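Local coordinates for Lmo0131 protein (Listeria monocytogenes, PDB 4Q6J), which is of unproven function but, as an EAL-domain protein with a TIM-barrel fold, probably belongs to the family of cyclic-di-GMP-specific phosphodiesterases, at residues G40-K45 with R67-F72; E75-Q80 with I90-P95; T103-L108 with L122-I127; D110-H115 with L148-S153. One frame throughout, in Å; residues are numbered along the deposited sequence.

All four contacts illustrate one principle, a helix laid against the barrel sheet or the turn entering it, and they lie within a single EAL domain. Contacts 1 and 2 share helix 66-83 and lean on the neighbouring strands 35-45 and 89-95, their centres about 9 Å apart. Contacts 3 and 4 share helix 102-115, with about 8 Å between centres; contact 3 reaches strand 122-127, and contact 4 the turn that leads into its neighbour, strand 151-154. Contacts 1 and 2 each close before the next opens, whereas the segments of contacts 3 and 4 alternate along the chain. Contacts 1 and 4 lie farthest apart, about 18 Å between centres. Together they pack two helices along four neighbouring strands, or the loop leading into one, which builds one side of the barrel.

Contact 1: G40-K45 with R67-F72; sequences GLVRLK and REMQDF. With EDO (1,2-ethanediol), chain P.
Val42 turns its two methyl groups on two residues of the helix, one for each. CG1 meets the selenium of Met69, a selenomethionine, at 4.0 Å (Val42 CG1 to Met69 SE), and these two side chains stand roughly at right angles. CG2 approaches the ring of Phe72 at an oblique slant, with Val42 CG2 4.2 Å from Phe72 CD2. Both helix residues have CG anti to the backbone N (chi1 -160° in Met69 and 170° in Phe72), which sends selenium and ring from neighbouring turns toward the strand. Tyr20 touches Met69 and meets the Phe72 ring with planes at about 45°, while Phe56 of helix 53-62 also packs on Met69.

Polar groups keep to other directions. Arg43 NH1 bonds the Val42 carbonyl O at 2.9 Å from above the carbonyl plane. On the helix, Arg67 NE forms a salt bridge with Asp71 OD1 at 2.6 Å, and that oxygen also accepts a hydrogen bond from O2 of a 1,2-ethanediol, probably from the crystallisation liquor. Strand 35-45 and helix 66-83 therefore meet here through carbon and selenium alone, without a hydrogen bond across, so dispersion and exclusion of water probably account for most of the attraction.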
# COMPACT_ATOMS: atom_id res chain seq x y z
N GLY B 40 -22.06 13.13 -8.12
CA GLY B 40 -22.84 12.68 -6.99
C GLY B 40 -21.86 12.33 -5.89
O GLY B 40 -20.88 11.64 -6.12
N LEU B 41 -22.13 12.82 -4.69
CA LEU B 41 -21.22 12.61 -3.59
C LEU B 41 -22.04 12.15 -2.40
O LEU B 41 -22.81 12.93 -1.90
CB LEU B 41 -20.54 13.92 -3.26
CG LEU B 41 -19.49 14.31 -4.28
CD1 LEU B 41 -19.09 15.78 -4.19
CD2 LEU B 41 -18.28 13.39 -4.09
N VAL B 42 -21.88 10.89 -1.98
CA VAL B 42 -22.67 10.36 -0.88
C VAL B 42 -22.36 11.06 0.46
O VAL B 42 -21.23 11.46 0.72
CB VAL B 42 -22.52 8.82 -0.72
CG1 VAL B 42 -21.28 8.47 0.09
CG2 VAL B 42 -23.77 8.22 -0.10
N ARG B 43 -23.40 11.22 1.27
CA ARG B 43 -23.29 11.76 2.61
C ARG B 43 -24.03 10.82 3.53
O ARG B 43 -24.93 10.11 3.10
CB ARG B 43 -23.95 13.13 2.71
CG ARG B 43 -23.35 14.20 1.83
CD ARG B 43 -21.89 14.17 2.00
NE ARG B 43 -21.16 15.26 1.39
CZ ARG B 43 -20.10 15.08 0.62
NH1 ARG B 43 -19.71 13.85 0.35
NH2 ARG B 43 -19.44 16.12 0.11
N LEU B 44 -23.66 10.83 4.81
CA LEU B 44 -24.40 10.06 5.79
C LEU B 44 -25.05 11.08 6.71
O LEU B 44 -24.37 11.92 7.29
CB LEU B 44 -23.48 9.15 6.61
CG LEU B 44 -24.15 8.31 7.71
CD1 LEU B 44 -24.99 7.19 7.12
CD2 LEU B 44 -23.12 7.79 8.68
N LYS B 45 -26.36 11.01 6.82
CA LYS B 45 -27.07 11.91 7.71
C LYS B 45 -27.25 11.16 9.01
O LYS B 45 -27.90 10.12 9.03
CB LYS B 45 -28.44 12.30 7.14
CG LYS B 45 -28.96 13.57 7.78
CD LYS B 45 -30.46 13.71 7.70
CE LYS B 45 -30.93 15.17 7.82
NZ LYS B 45 -30.72 15.79 9.15
N ARG B 67 -22.33 -2.49 0.13
CA ARG B 67 -23.26 -2.79 -0.93
C ARG B 67 -24.50 -1.90 -0.88
O ARG B 67 -24.91 -1.37 -1.91
CB ARG B 67 -23.63 -4.26 -0.95
CG ARG B 67 -24.56 -4.59 -2.11
CD ARG B 67 -24.08 -4.08 -3.45
NE ARG B 67 -25.12 -4.30 -4.44
CZ ARG B 67 -25.27 -5.41 -5.17
NH1 ARG B 67 -24.40 -6.41 -5.07
NH2 ARG B 67 -26.27 -5.51 -6.02
N GLU B 68 -25.07 -1.76 0.32
CA GLU B 68 -26.19 -0.86 0.60
C GLU B 68 -25.91 0.55 0.09
O GLU B 68 -26.75 1.19 -0.53
CB GLU B 68 -26.45 -0.78 2.11
CG GLU B 68 -27.21 -1.97 2.71
CD GLU B 68 -26.30 -3.01 3.36
OE1 GLU B 68 -26.80 -3.73 4.25
OE2 GLU B 68 -25.11 -3.14 2.99
N MSE B 69 -24.71 1.02 0.37
CA MSE B 69 -24.36 2.38 0.09
C MSE B 69 -24.28 2.59 -1.42
O MSE B 69 -24.89 3.53 -1.94
CB MSE B 69 -23.06 2.76 0.80
CG MSE B 69 -22.87 4.25 0.95
SE MSE B 69 -21.02 4.72 1.34
CE MSE B 69 -20.23 3.37 0.24
N GLN B 70 -23.58 1.69 -2.12
CA GLN B 70 -23.47 1.75 -3.58
C GLN B 70 -24.84 1.73 -4.21
O GLN B 70 -25.13 2.53 -5.08
CB GLN B 70 -22.64 0.59 -4.17
CG GLN B 70 -21.17 0.66 -3.93
CD GLN B 70 -20.52 1.97 -4.36
OE1 GLN B 70 -20.84 2.57 -5.39
NE2 GLN B 70 -19.59 2.42 -3.54
N ASP B 71 -25.68 0.80 -3.75
CA ASP B 71 -27.02 0.64 -4.28
C ASP B 71 -27.78 1.96 -4.10
O ASP B 71 -28.40 2.46 -5.04
CB ASP B 71 -27.74 -0.53 -3.58
CG ASP B 71 -27.26 -1.93 -4.06
OD1 ASP B 71 -26.42 -2.06 -4.98
OD2 ASP B 71 -27.75 -2.93 -3.50
N PHE B 72 -27.70 2.53 -2.90
CA PHE B 72 -28.31 3.83 -2.62
C PHE B 72 -27.85 4.87 -3.65
O PHE B 72 -28.66 5.53 -4.29
CB PHE B 72 -27.96 4.32 -1.19
CG PHE B 72 -28.36 5.77 -0.95
CD1 PHE B 72 -29.61 6.09 -0.45
CD2 PHE B 72 -27.51 6.81 -1.27
CE1 PHE B 72 -29.97 7.42 -0.26
CE2 PHE B 72 -27.87 8.12 -1.09
CZ PHE B 72 -29.09 8.43 -0.60
C1 EDO P . -28.08 -0.26 -8.70
O1 EDO P . -28.93 0.02 -7.58
C2 EDO P . -26.84 -1.09 -8.35
O2 EDO P . -26.14 -0.66 -7.16

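Contact 2: E75-Q80 with I90-P95; sequences ETAIKQ and ISINIP
Ala77, Ile90 and Ile92 supply the purely aliphatic part of this contact. The methyl of Ala77 faces the strand and touches CG2 of both isoleucines: Ala77 CB lies 3.5 Å from Ile92 CG2, tighter than usual for two carbons, and 4.2 Å from Ile90 CG2. The two branches come from residues two apart on the strand, on its helix-facing side. Ile92 has CG1 in the position between backbone N and carbonyl carbon (chi1 61°), which puts CG2 beside the backbone N and against the alanine. The small alanine probably allows the close approach: the CA atoms of Ala77 and Ile90 are 6.7 Å apart.

Such packing is the core arrangement of a TIM-barrel-like EAL domain, where helices of the outer layer lie against the parallel strands. Helix 75-80 runs nearly antiparallel to strand 90-95, at 176°, with the axes 8.9 Å apart.

The second kind of contact uses the aliphatic stem of a polar residue. Gln80 lays its methylenes obliquely across the end of Ile90, with Gln80 CG 3.4 Å from Ile90 CD1 and Gln80 CB 3.7 Å from the same methyl. A bend at chi2 (52°) leads the amide away from the strand. Tyr24 of strand 20-29 touches both Gln80 and Ile90, and Val73, one turn earlier on helix 66-83, adds to the packing on Ile92.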
# COMPACT_ATOMS: atom_id res chain seq x y z
N GLU B 75 -29.19 4.10 -7.25
CA GLU B 75 -30.62 4.29 -7.41
C GLU B 75 -31.07 5.74 -7.29
O GLU B 75 -31.90 6.22 -8.06
CB GLU B 75 -31.37 3.39 -6.45
CG GLU B 75 -30.91 1.99 -6.67
CD GLU B 75 -31.62 0.96 -5.82
OE1 GLU B 75 -32.66 1.30 -5.19
OE2 GLU B 75 -31.13 -0.19 -5.80
N THR B 76 -30.52 6.44 -6.30
CA THR B 76 -30.78 7.85 -6.12
C THR B 76 -30.34 8.63 -7.35
O THR B 76 -31.06 9.51 -7.82
CB THR B 76 -30.02 8.37 -4.91
OG1 THR B 76 -30.39 7.58 -3.80
CG2 THR B 76 -30.36 9.80 -4.63
N ALA B 77 -29.16 8.31 -7.88
CA ALA B 77 -28.65 9.01 -9.06
C ALA B 77 -29.53 8.77 -10.28
O ALA B 77 -29.84 9.69 -11.02
CB ALA B 77 -27.22 8.62 -9.36
N ILE B 78 -29.94 7.53 -10.48
CA ILE B 78 -30.76 7.21 -11.62
C ILE B 78 -32.10 7.95 -11.58
O ILE B 78 -32.56 8.49 -12.58
CB ILE B 78 -30.95 5.69 -11.73
CG1 ILE B 78 -29.64 5.08 -12.22
CG2 ILE B 78 -32.14 5.35 -12.60
CD1 ILE B 78 -29.57 3.60 -12.15
N LYS B 79 -32.72 8.00 -10.42
CA LYS B 79 -33.95 8.75 -10.27
C LYS B 79 -33.73 10.22 -10.60
O LYS B 79 -34.51 10.84 -11.32
CB LYS B 79 -34.46 8.60 -8.84
CG LYS B 79 -35.00 7.23 -8.53
CD LYS B 79 -35.00 6.98 -7.02
CE LYS B 79 -35.78 5.75 -6.61
NZ LYS B 79 -35.70 4.70 -7.64
N GLN B 80 -32.65 10.78 -10.07
CA GLN B 80 -32.33 12.18 -10.29
C GLN B 80 -32.07 12.56 -11.77
O GLN B 80 -32.46 13.64 -12.22
CB GLN B 80 -31.14 12.57 -9.45
CG GLN B 80 -30.94 14.08 -9.35
CD GLN B 80 -32.19 14.81 -8.91
OE1 GLN B 80 -32.91 15.39 -9.72
NE2 GLN B 80 -32.44 14.79 -7.62
N ILE B 90 -25.08 12.94 -14.39
CA ILE B 90 -24.74 12.76 -12.98
C ILE B 90 -23.80 11.57 -12.85
O ILE B 90 -24.07 10.51 -13.38
CB ILE B 90 -25.99 12.55 -12.09
CG1 ILE B 90 -26.90 13.78 -12.17
CG2 ILE B 90 -25.57 12.26 -10.64
CD1 ILE B 90 -28.10 13.74 -11.27
N SER B 91 -22.68 11.76 -12.15
CA SER B 91 -21.74 10.66 -11.91
C SER B 91 -21.96 9.98 -10.56
O SER B 91 -22.45 10.62 -9.62
CB SER B 91 -20.28 11.12 -12.00
OG SER B 91 -20.00 12.04 -11.00
N ILE B 92 -21.60 8.70 -10.48
CA ILE B 92 -21.53 7.97 -9.21
C ILE B 92 -20.15 7.36 -9.04
O ILE B 92 -19.55 6.88 -10.00
CB ILE B 92 -22.59 6.83 -9.09
CG1 ILE B 92 -22.39 5.79 -10.18
CG2 ILE B 92 -24.00 7.39 -9.15
CD1 ILE B 92 -23.51 4.78 -10.22
N ASN B 93 -19.67 7.38 -7.81
CA ASN B 93 -18.37 6.84 -7.49
C ASN B 93 -18.50 5.37 -7.25
O ASN B 93 -19.25 4.94 -6.37
CB ASN B 93 -17.82 7.53 -6.24
CG ASN B 93 -17.50 8.97 -6.49
OD1 ASN B 93 -17.29 9.38 -7.63
ND2 ASN B 93 -17.47 9.75 -5.45
N ILE B 94 -17.78 4.58 -8.03
CA ILE B 94 -17.75 3.15 -7.80
C ILE B 94 -16.30 2.74 -7.65
O ILE B 94 -15.49 2.96 -8.53
CB ILE B 94 -18.37 2.39 -8.95
CG1 ILE B 94 -19.82 2.81 -9.12
CG2 ILE B 94 -18.30 0.89 -8.69
CD1 ILE B 94 -20.48 2.19 -10.29
N PRO B 95 -15.97 2.17 -6.50
CA PRO B 95 -14.63 1.66 -6.20
C PRO B 95 -14.15 0.66 -7.25
O PRO B 95 -14.95 -0.12 -7.76
CB PRO B 95 -14.82 0.94 -4.87
CG PRO B 95 -16.00 1.57 -4.26
CD PRO B 95 -16.90 1.94 -5.39

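Contact 3: T103-L108 with L122-I127; sequences TYMTFL and LEIEII. With ACY (acetic acid), chain S; EDO (1,2-ethanediol), chain N; ACY (acetic acid), chain C.
Ile124 reaches out to the helix with its CD1 methyl, which is met by two side chains, each tip to tip. Leu108 CD2 lies 3.8 Å from Ile124 CD1, and the terminal methyl of Met105, a selenomethionine, ends 3.9 Å away, measured from Met105 CE to Ile124 CD1. The backbones stand well apart, the CA atoms of Leu108 and Ile124 being 10.6 Å from each other, so long side chains must bridge the distance. Ile124 does so with an extended chain (chi2 176°), whereas Met105 leaves the helix at an angle and is brought round by bends at chi2 and chi3 (-63° and -80°).

The next shell closes over these tips. Ile94 of strand 89-95 touches both Leu108 and Ile124, and Ile145 of helix 136-146 packs on Leu108 and Met105. Strand 122-127 itself is held in the parallel sheet by backbone bonds from Ile124 to Lys151 and Ser153.

Farther out the chemistry turns polar. Glu123, whose side chain leaves the opposite side of the strand, hydrogen-bonds through OE2 to Ser153 OG and through OE1 to a 1,2-ethanediol, Glu123 OE1 to O1 being 2.6 Å. Near the N-terminal end of helix 102-115, Thr103 hydrogen-bonds through N and OG1 to two acetic acid molecules, probably from the crystallisation liquor, close to Thr103 of a second subunit. The contact proper contains only methyl groups, so it probably owes its stability to burial and shape, with little directional bonding.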
# COMPACT_ATOMS: atom_id res chain seq x y z
N THR B 103 -20.19 -9.79 -10.85
CA THR B 103 -21.46 -9.98 -10.19
C THR B 103 -22.12 -8.63 -9.88
O THR B 103 -23.31 -8.44 -10.14
CB THR B 103 -21.28 -10.85 -8.96
OG1 THR B 103 -21.02 -12.20 -9.37
CG2 THR B 103 -22.51 -10.81 -8.13
N TYR B 104 -21.35 -7.68 -9.36
CA TYR B 104 -21.90 -6.35 -9.16
C TYR B 104 -22.21 -5.67 -10.48
O TYR B 104 -23.23 -5.07 -10.63
CB TYR B 104 -20.97 -5.42 -8.38
CG TYR B 104 -21.62 -4.07 -8.24
CD1 TYR B 104 -22.69 -3.91 -7.39
CD2 TYR B 104 -21.22 -2.97 -9.01
CE1 TYR B 104 -23.32 -2.70 -7.27
CE2 TYR B 104 -21.86 -1.76 -8.90
CZ TYR B 104 -22.91 -1.63 -8.04
OH TYR B 104 -23.60 -0.44 -7.91
N MSE B 105 -21.30 -5.74 -11.43
CA MSE B 105 -21.44 -4.95 -12.64
C MSE B 105 -22.56 -5.48 -13.52
O MSE B 105 -23.08 -4.79 -14.39
CB MSE B 105 -20.12 -4.84 -13.39
CG MSE B 105 -19.08 -3.94 -12.66
SE MSE B 105 -19.63 -2.04 -12.48
CE MSE B 105 -19.15 -1.47 -14.29
N THR B 106 -22.94 -6.72 -13.28
CA THR B 106 -24.06 -7.32 -14.00
C THR B 106 -25.36 -6.83 -13.42
O THR B 106 -26.24 -6.42 -14.14
CB THR B 106 -24.01 -8.82 -13.90
OG1 THR B 106 -23.03 -9.29 -14.83
CG2 THR B 106 -25.37 -9.42 -14.25
N PHE B 107 -25.46 -6.83 -12.11
CA PHE B 107 -26.59 -6.17 -11.49
C PHE B 107 -26.77 -4.70 -11.87
O PHE B 107 -27.89 -4.24 -12.03
CB PHE B 107 -26.50 -6.24 -9.98
CG PHE B 107 -27.65 -5.60 -9.32
CD1 PHE B 107 -28.93 -6.13 -9.48
CD2 PHE B 107 -27.50 -4.44 -8.60
CE1 PHE B 107 -30.02 -5.54 -8.88
CE2 PHE B 107 -28.57 -3.87 -7.99
CZ PHE B 107 -29.83 -4.41 -8.14
N LEU B 108 -25.65 -3.98 -11.97
CA LEU B 108 -25.72 -2.56 -12.24
C LEU B 108 -26.19 -2.33 -13.67
O LEU B 108 -27.00 -1.48 -13.95
CB LEU B 108 -24.38 -1.86 -12.00
CG LEU B 108 -24.39 -0.37 -12.38
CD1 LEU B 108 -25.38 0.42 -11.57
CD2 LEU B 108 -23.03 0.28 -12.29
N LEU B 122 -25.54 9.17 -17.44
CA LEU B 122 -24.86 8.59 -16.28
C LEU B 122 -23.39 8.45 -16.59
O LEU B 122 -23.02 8.08 -17.69
CB LEU B 122 -25.42 7.23 -15.84
CG LEU B 122 -24.76 6.52 -14.64
CD1 LEU B 122 -25.30 7.06 -13.35
CD2 LEU B 122 -25.01 5.04 -14.73
N GLU B 123 -22.57 8.75 -15.57
CA GLU B 123 -21.13 8.56 -15.60
C GLU B 123 -20.72 7.69 -14.40
O GLU B 123 -21.06 7.98 -13.27
CB GLU B 123 -20.45 9.93 -15.54
CG GLU B 123 -18.97 9.88 -15.28
CD GLU B 123 -18.36 11.31 -15.26
OE1 GLU B 123 -18.75 12.11 -16.13
OE2 GLU B 123 -17.53 11.63 -14.38
N ILE B 124 -20.03 6.58 -14.68
CA ILE B 124 -19.39 5.80 -13.63
C ILE B 124 -18.01 6.38 -13.43
O ILE B 124 -17.21 6.38 -14.35
CB ILE B 124 -19.24 4.33 -14.02
CG1 ILE B 124 -20.61 3.64 -14.04
CG2 ILE B 124 -18.29 3.60 -13.07
CD1 ILE B 124 -20.57 2.20 -14.52
N GLU B 125 -17.76 6.88 -12.23
CA GLU B 125 -16.47 7.44 -11.87
C GLU B 125 -15.71 6.44 -11.00
O GLU B 125 -16.12 6.11 -9.89
CB GLU B 125 -16.63 8.77 -11.13
CG GLU B 125 -15.33 9.20 -10.52
CD GLU B 125 -15.38 10.55 -9.86
OE1 GLU B 125 -16.33 11.30 -10.07
OE2 GLU B 125 -14.44 10.88 -9.12
N ILE B 126 -14.61 5.93 -11.53
CA ILE B 126 -13.85 4.87 -10.88
C ILE B 126 -12.99 5.49 -9.79
O ILE B 126 -12.22 6.42 -10.05
CB ILE B 126 -12.97 4.08 -11.90
CG1 ILE B 126 -13.81 3.58 -13.07
CG2 ILE B 126 -12.21 2.94 -11.21
CD1 ILE B 126 -13.00 3.11 -14.23
N ILE B 127 -13.16 5.00 -8.56
CA ILE B 127 -12.42 5.51 -7.42
C ILE B 127 -11.60 4.38 -6.75
O ILE B 127 -11.58 3.26 -7.25
CB ILE B 127 -13.34 6.25 -6.39
CG1 ILE B 127 -14.33 5.31 -5.71
CG2 ILE B 127 -14.04 7.39 -7.05
CD1 ILE B 127 -14.84 5.85 -4.42
C ACY S . -17.90 -11.41 -7.14
O ACY S . -18.27 -12.41 -7.77
OXT ACY S . -17.52 -10.39 -7.71
CH3 ACY S . -17.90 -11.44 -5.64
C1 EDO N . -17.38 15.11 -17.52
O1 EDO N . -17.44 14.37 -16.29
C2 EDO N . -18.45 16.18 -17.56
O2 EDO N . -18.17 17.21 -16.61
C ACY C . -16.48 -11.55 -9.84
O ACY C . -17.70 -11.61 -9.99
OXT ACY C . -15.93 -11.95 -8.80
CH3 ACY C . -15.63 -10.95 -10.91

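Contact 4: D110-H115 with L148-S153; sequences DYVKEH and LGVKVS. With EDO (1,2-ethanediol), chain O.
With CG1 of Val112 anti to the backbone N (chi1 170°), one branch of this valine points from the helix between Leu148 and Val150. Leu148 answers from the opposite segment with CG anti to its carbonyl carbon (chi1 -60°) and an extended chi2, which carries CD1 to 4.1 Å from Val112 CG1. Val150 offers CG2 to the same methyl, with Val150 CG2 4.2 Å from Val112 CG1. Both pairs pass each other at a slant. Leu148 CD1 also comes within 4.4 Å of Lys113 CB, where the lysine stem borders the contact on its exposed side.

Between the two hydrophobic residues, Gly149 turns the chain out of helix 136-146 with positive phi (121°) in a Schellman motif. Val150 then packs on Ile145 and on Leu122 of the adjacent strand. On another side of helix 102-115, His115 sets CD2 over the centre of the Tyr111 ring, 3.3 Å above its plane. Tyr111 in turn packs on Ile78 of helix 66-83. The Schellman turn closes the C-terminal end of a helix in the usual way, and here it forms the alpha-to-beta connection that leads into strand 151-154 of the TIM barrel, with helix 102-115 packed against it.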
# COMPACT_ATOMS: atom_id res chain seq x y z
N ASP B 110 -28.03 -4.32 -15.32
CA ASP B 110 -29.43 -4.71 -15.35
C ASP B 110 -30.32 -3.64 -14.75
O ASP B 110 -31.37 -3.32 -15.30
CB ASP B 110 -29.62 -5.96 -14.53
CG ASP B 110 -29.12 -7.17 -15.23
OD1 ASP B 110 -28.50 -7.05 -16.31
OD2 ASP B 110 -29.33 -8.26 -14.67
N TYR B 111 -29.90 -3.12 -13.61
CA TYR B 111 -30.62 -2.04 -12.98
C TYR B 111 -30.66 -0.78 -13.88
O TYR B 111 -31.68 -0.12 -14.02
CB TYR B 111 -30.05 -1.73 -11.60
CG TYR B 111 -30.93 -0.78 -10.85
CD1 TYR B 111 -30.81 0.59 -11.03
CD2 TYR B 111 -31.91 -1.24 -10.00
CE1 TYR B 111 -31.63 1.46 -10.38
CE2 TYR B 111 -32.73 -0.39 -9.33
CZ TYR B 111 -32.60 0.97 -9.54
OH TYR B 111 -33.43 1.84 -8.88
N VAL B 112 -29.53 -0.45 -14.49
CA VAL B 112 -29.47 0.65 -15.45
C VAL B 112 -30.41 0.43 -16.65
O VAL B 112 -31.23 1.27 -16.98
CB VAL B 112 -28.02 0.92 -15.94
CG1 VAL B 112 -28.01 1.87 -17.11
CG2 VAL B 112 -27.19 1.47 -14.80
N LYS B 113 -30.35 -0.73 -17.26
CA LYS B 113 -31.15 -0.99 -18.44
C LYS B 113 -32.64 -0.87 -18.11
O LYS B 113 -33.42 -0.36 -18.88
CB LYS B 113 -30.83 -2.39 -18.98
CG LYS B 113 -31.59 -2.77 -20.24
CD LYS B 113 -31.14 -4.11 -20.78
CE LYS B 113 -31.35 -4.15 -22.28
NZ LYS B 113 -30.77 -5.37 -22.89
N GLU B 114 -33.05 -1.41 -16.97
CA GLU B 114 -34.43 -1.34 -16.51
C GLU B 114 -34.94 0.04 -16.11
O GLU B 114 -36.10 0.36 -16.28
CB GLU B 114 -34.66 -2.36 -15.39
CG GLU B 114 -36.02 -2.28 -14.75
CD GLU B 114 -36.19 -3.22 -13.57
OE1 GLU B 114 -35.19 -3.53 -12.89
OE2 GLU B 114 -37.33 -3.63 -13.29
N HIS B 115 -34.08 0.83 -15.48
CA HIS B 115 -34.54 2.03 -14.78
C HIS B 115 -34.11 3.38 -15.37
O HIS B 115 -34.81 4.37 -15.19
CB HIS B 115 -34.05 1.99 -13.32
CG HIS B 115 -34.56 0.83 -12.53
ND1 HIS B 115 -35.62 0.92 -11.66
CD2 HIS B 115 -34.13 -0.46 -12.45
CE1 HIS B 115 -35.84 -0.25 -11.11
NE2 HIS B 115 -34.95 -1.11 -11.57
N LEU B 148 -24.65 0.53 -23.26
CA LEU B 148 -25.96 1.13 -23.05
C LEU B 148 -25.94 2.65 -23.28
O LEU B 148 -26.98 3.29 -23.44
CB LEU B 148 -26.47 0.79 -21.64
CG LEU B 148 -26.64 -0.69 -21.29
CD1 LEU B 148 -26.78 -0.92 -19.78
CD2 LEU B 148 -27.81 -1.33 -22.06
N GLY B 149 -24.75 3.23 -23.30
CA GLY B 149 -24.61 4.66 -23.55
C GLY B 149 -23.92 5.39 -22.42
O GLY B 149 -23.55 6.55 -22.57
N VAL B 150 -23.77 4.70 -21.29
CA VAL B 150 -23.11 5.19 -20.07
C VAL B 150 -21.66 5.60 -20.29
O VAL B 150 -20.90 4.92 -21.02
CB VAL B 150 -23.19 4.08 -18.98
CG1 VAL B 150 -22.46 4.46 -17.68
CG2 VAL B 150 -24.63 3.77 -18.69
N LYS B 151 -21.27 6.71 -19.67
CA LYS B 151 -19.88 7.17 -19.70
C LYS B 151 -19.05 6.67 -18.51
O LYS B 151 -19.60 6.26 -17.48
CB LYS B 151 -19.84 8.69 -19.79
CG LYS B 151 -20.60 9.21 -20.93
CD LYS B 151 -19.81 9.08 -22.19
CE LYS B 151 -20.54 9.69 -23.39
NZ LYS B 151 -19.70 9.67 -24.65
N VAL B 152 -17.73 6.69 -18.67
CA VAL B 152 -16.79 6.20 -17.66
C VAL B 152 -15.65 7.20 -17.41
O VAL B 152 -14.96 7.63 -18.33
CB VAL B 152 -16.18 4.85 -18.10
CG1 VAL B 152 -15.06 4.43 -17.15
CG2 VAL B 152 -17.26 3.79 -18.16
N SER B 153 -15.48 7.60 -16.15
CA SER B 153 -14.38 8.47 -15.80
C SER B 153 -13.51 7.82 -14.74
O SER B 153 -13.86 6.78 -14.21
CB SER B 153 -14.89 9.81 -15.30
OG SER B 153 -15.68 9.65 -14.17
C1 EDO O . -33.81 -4.84 -10.79
O1 EDO O . -34.74 -3.77 -10.71
C2 EDO O . -32.57 -4.38 -11.55
O2 EDO O . -32.51 -5.00 -12.80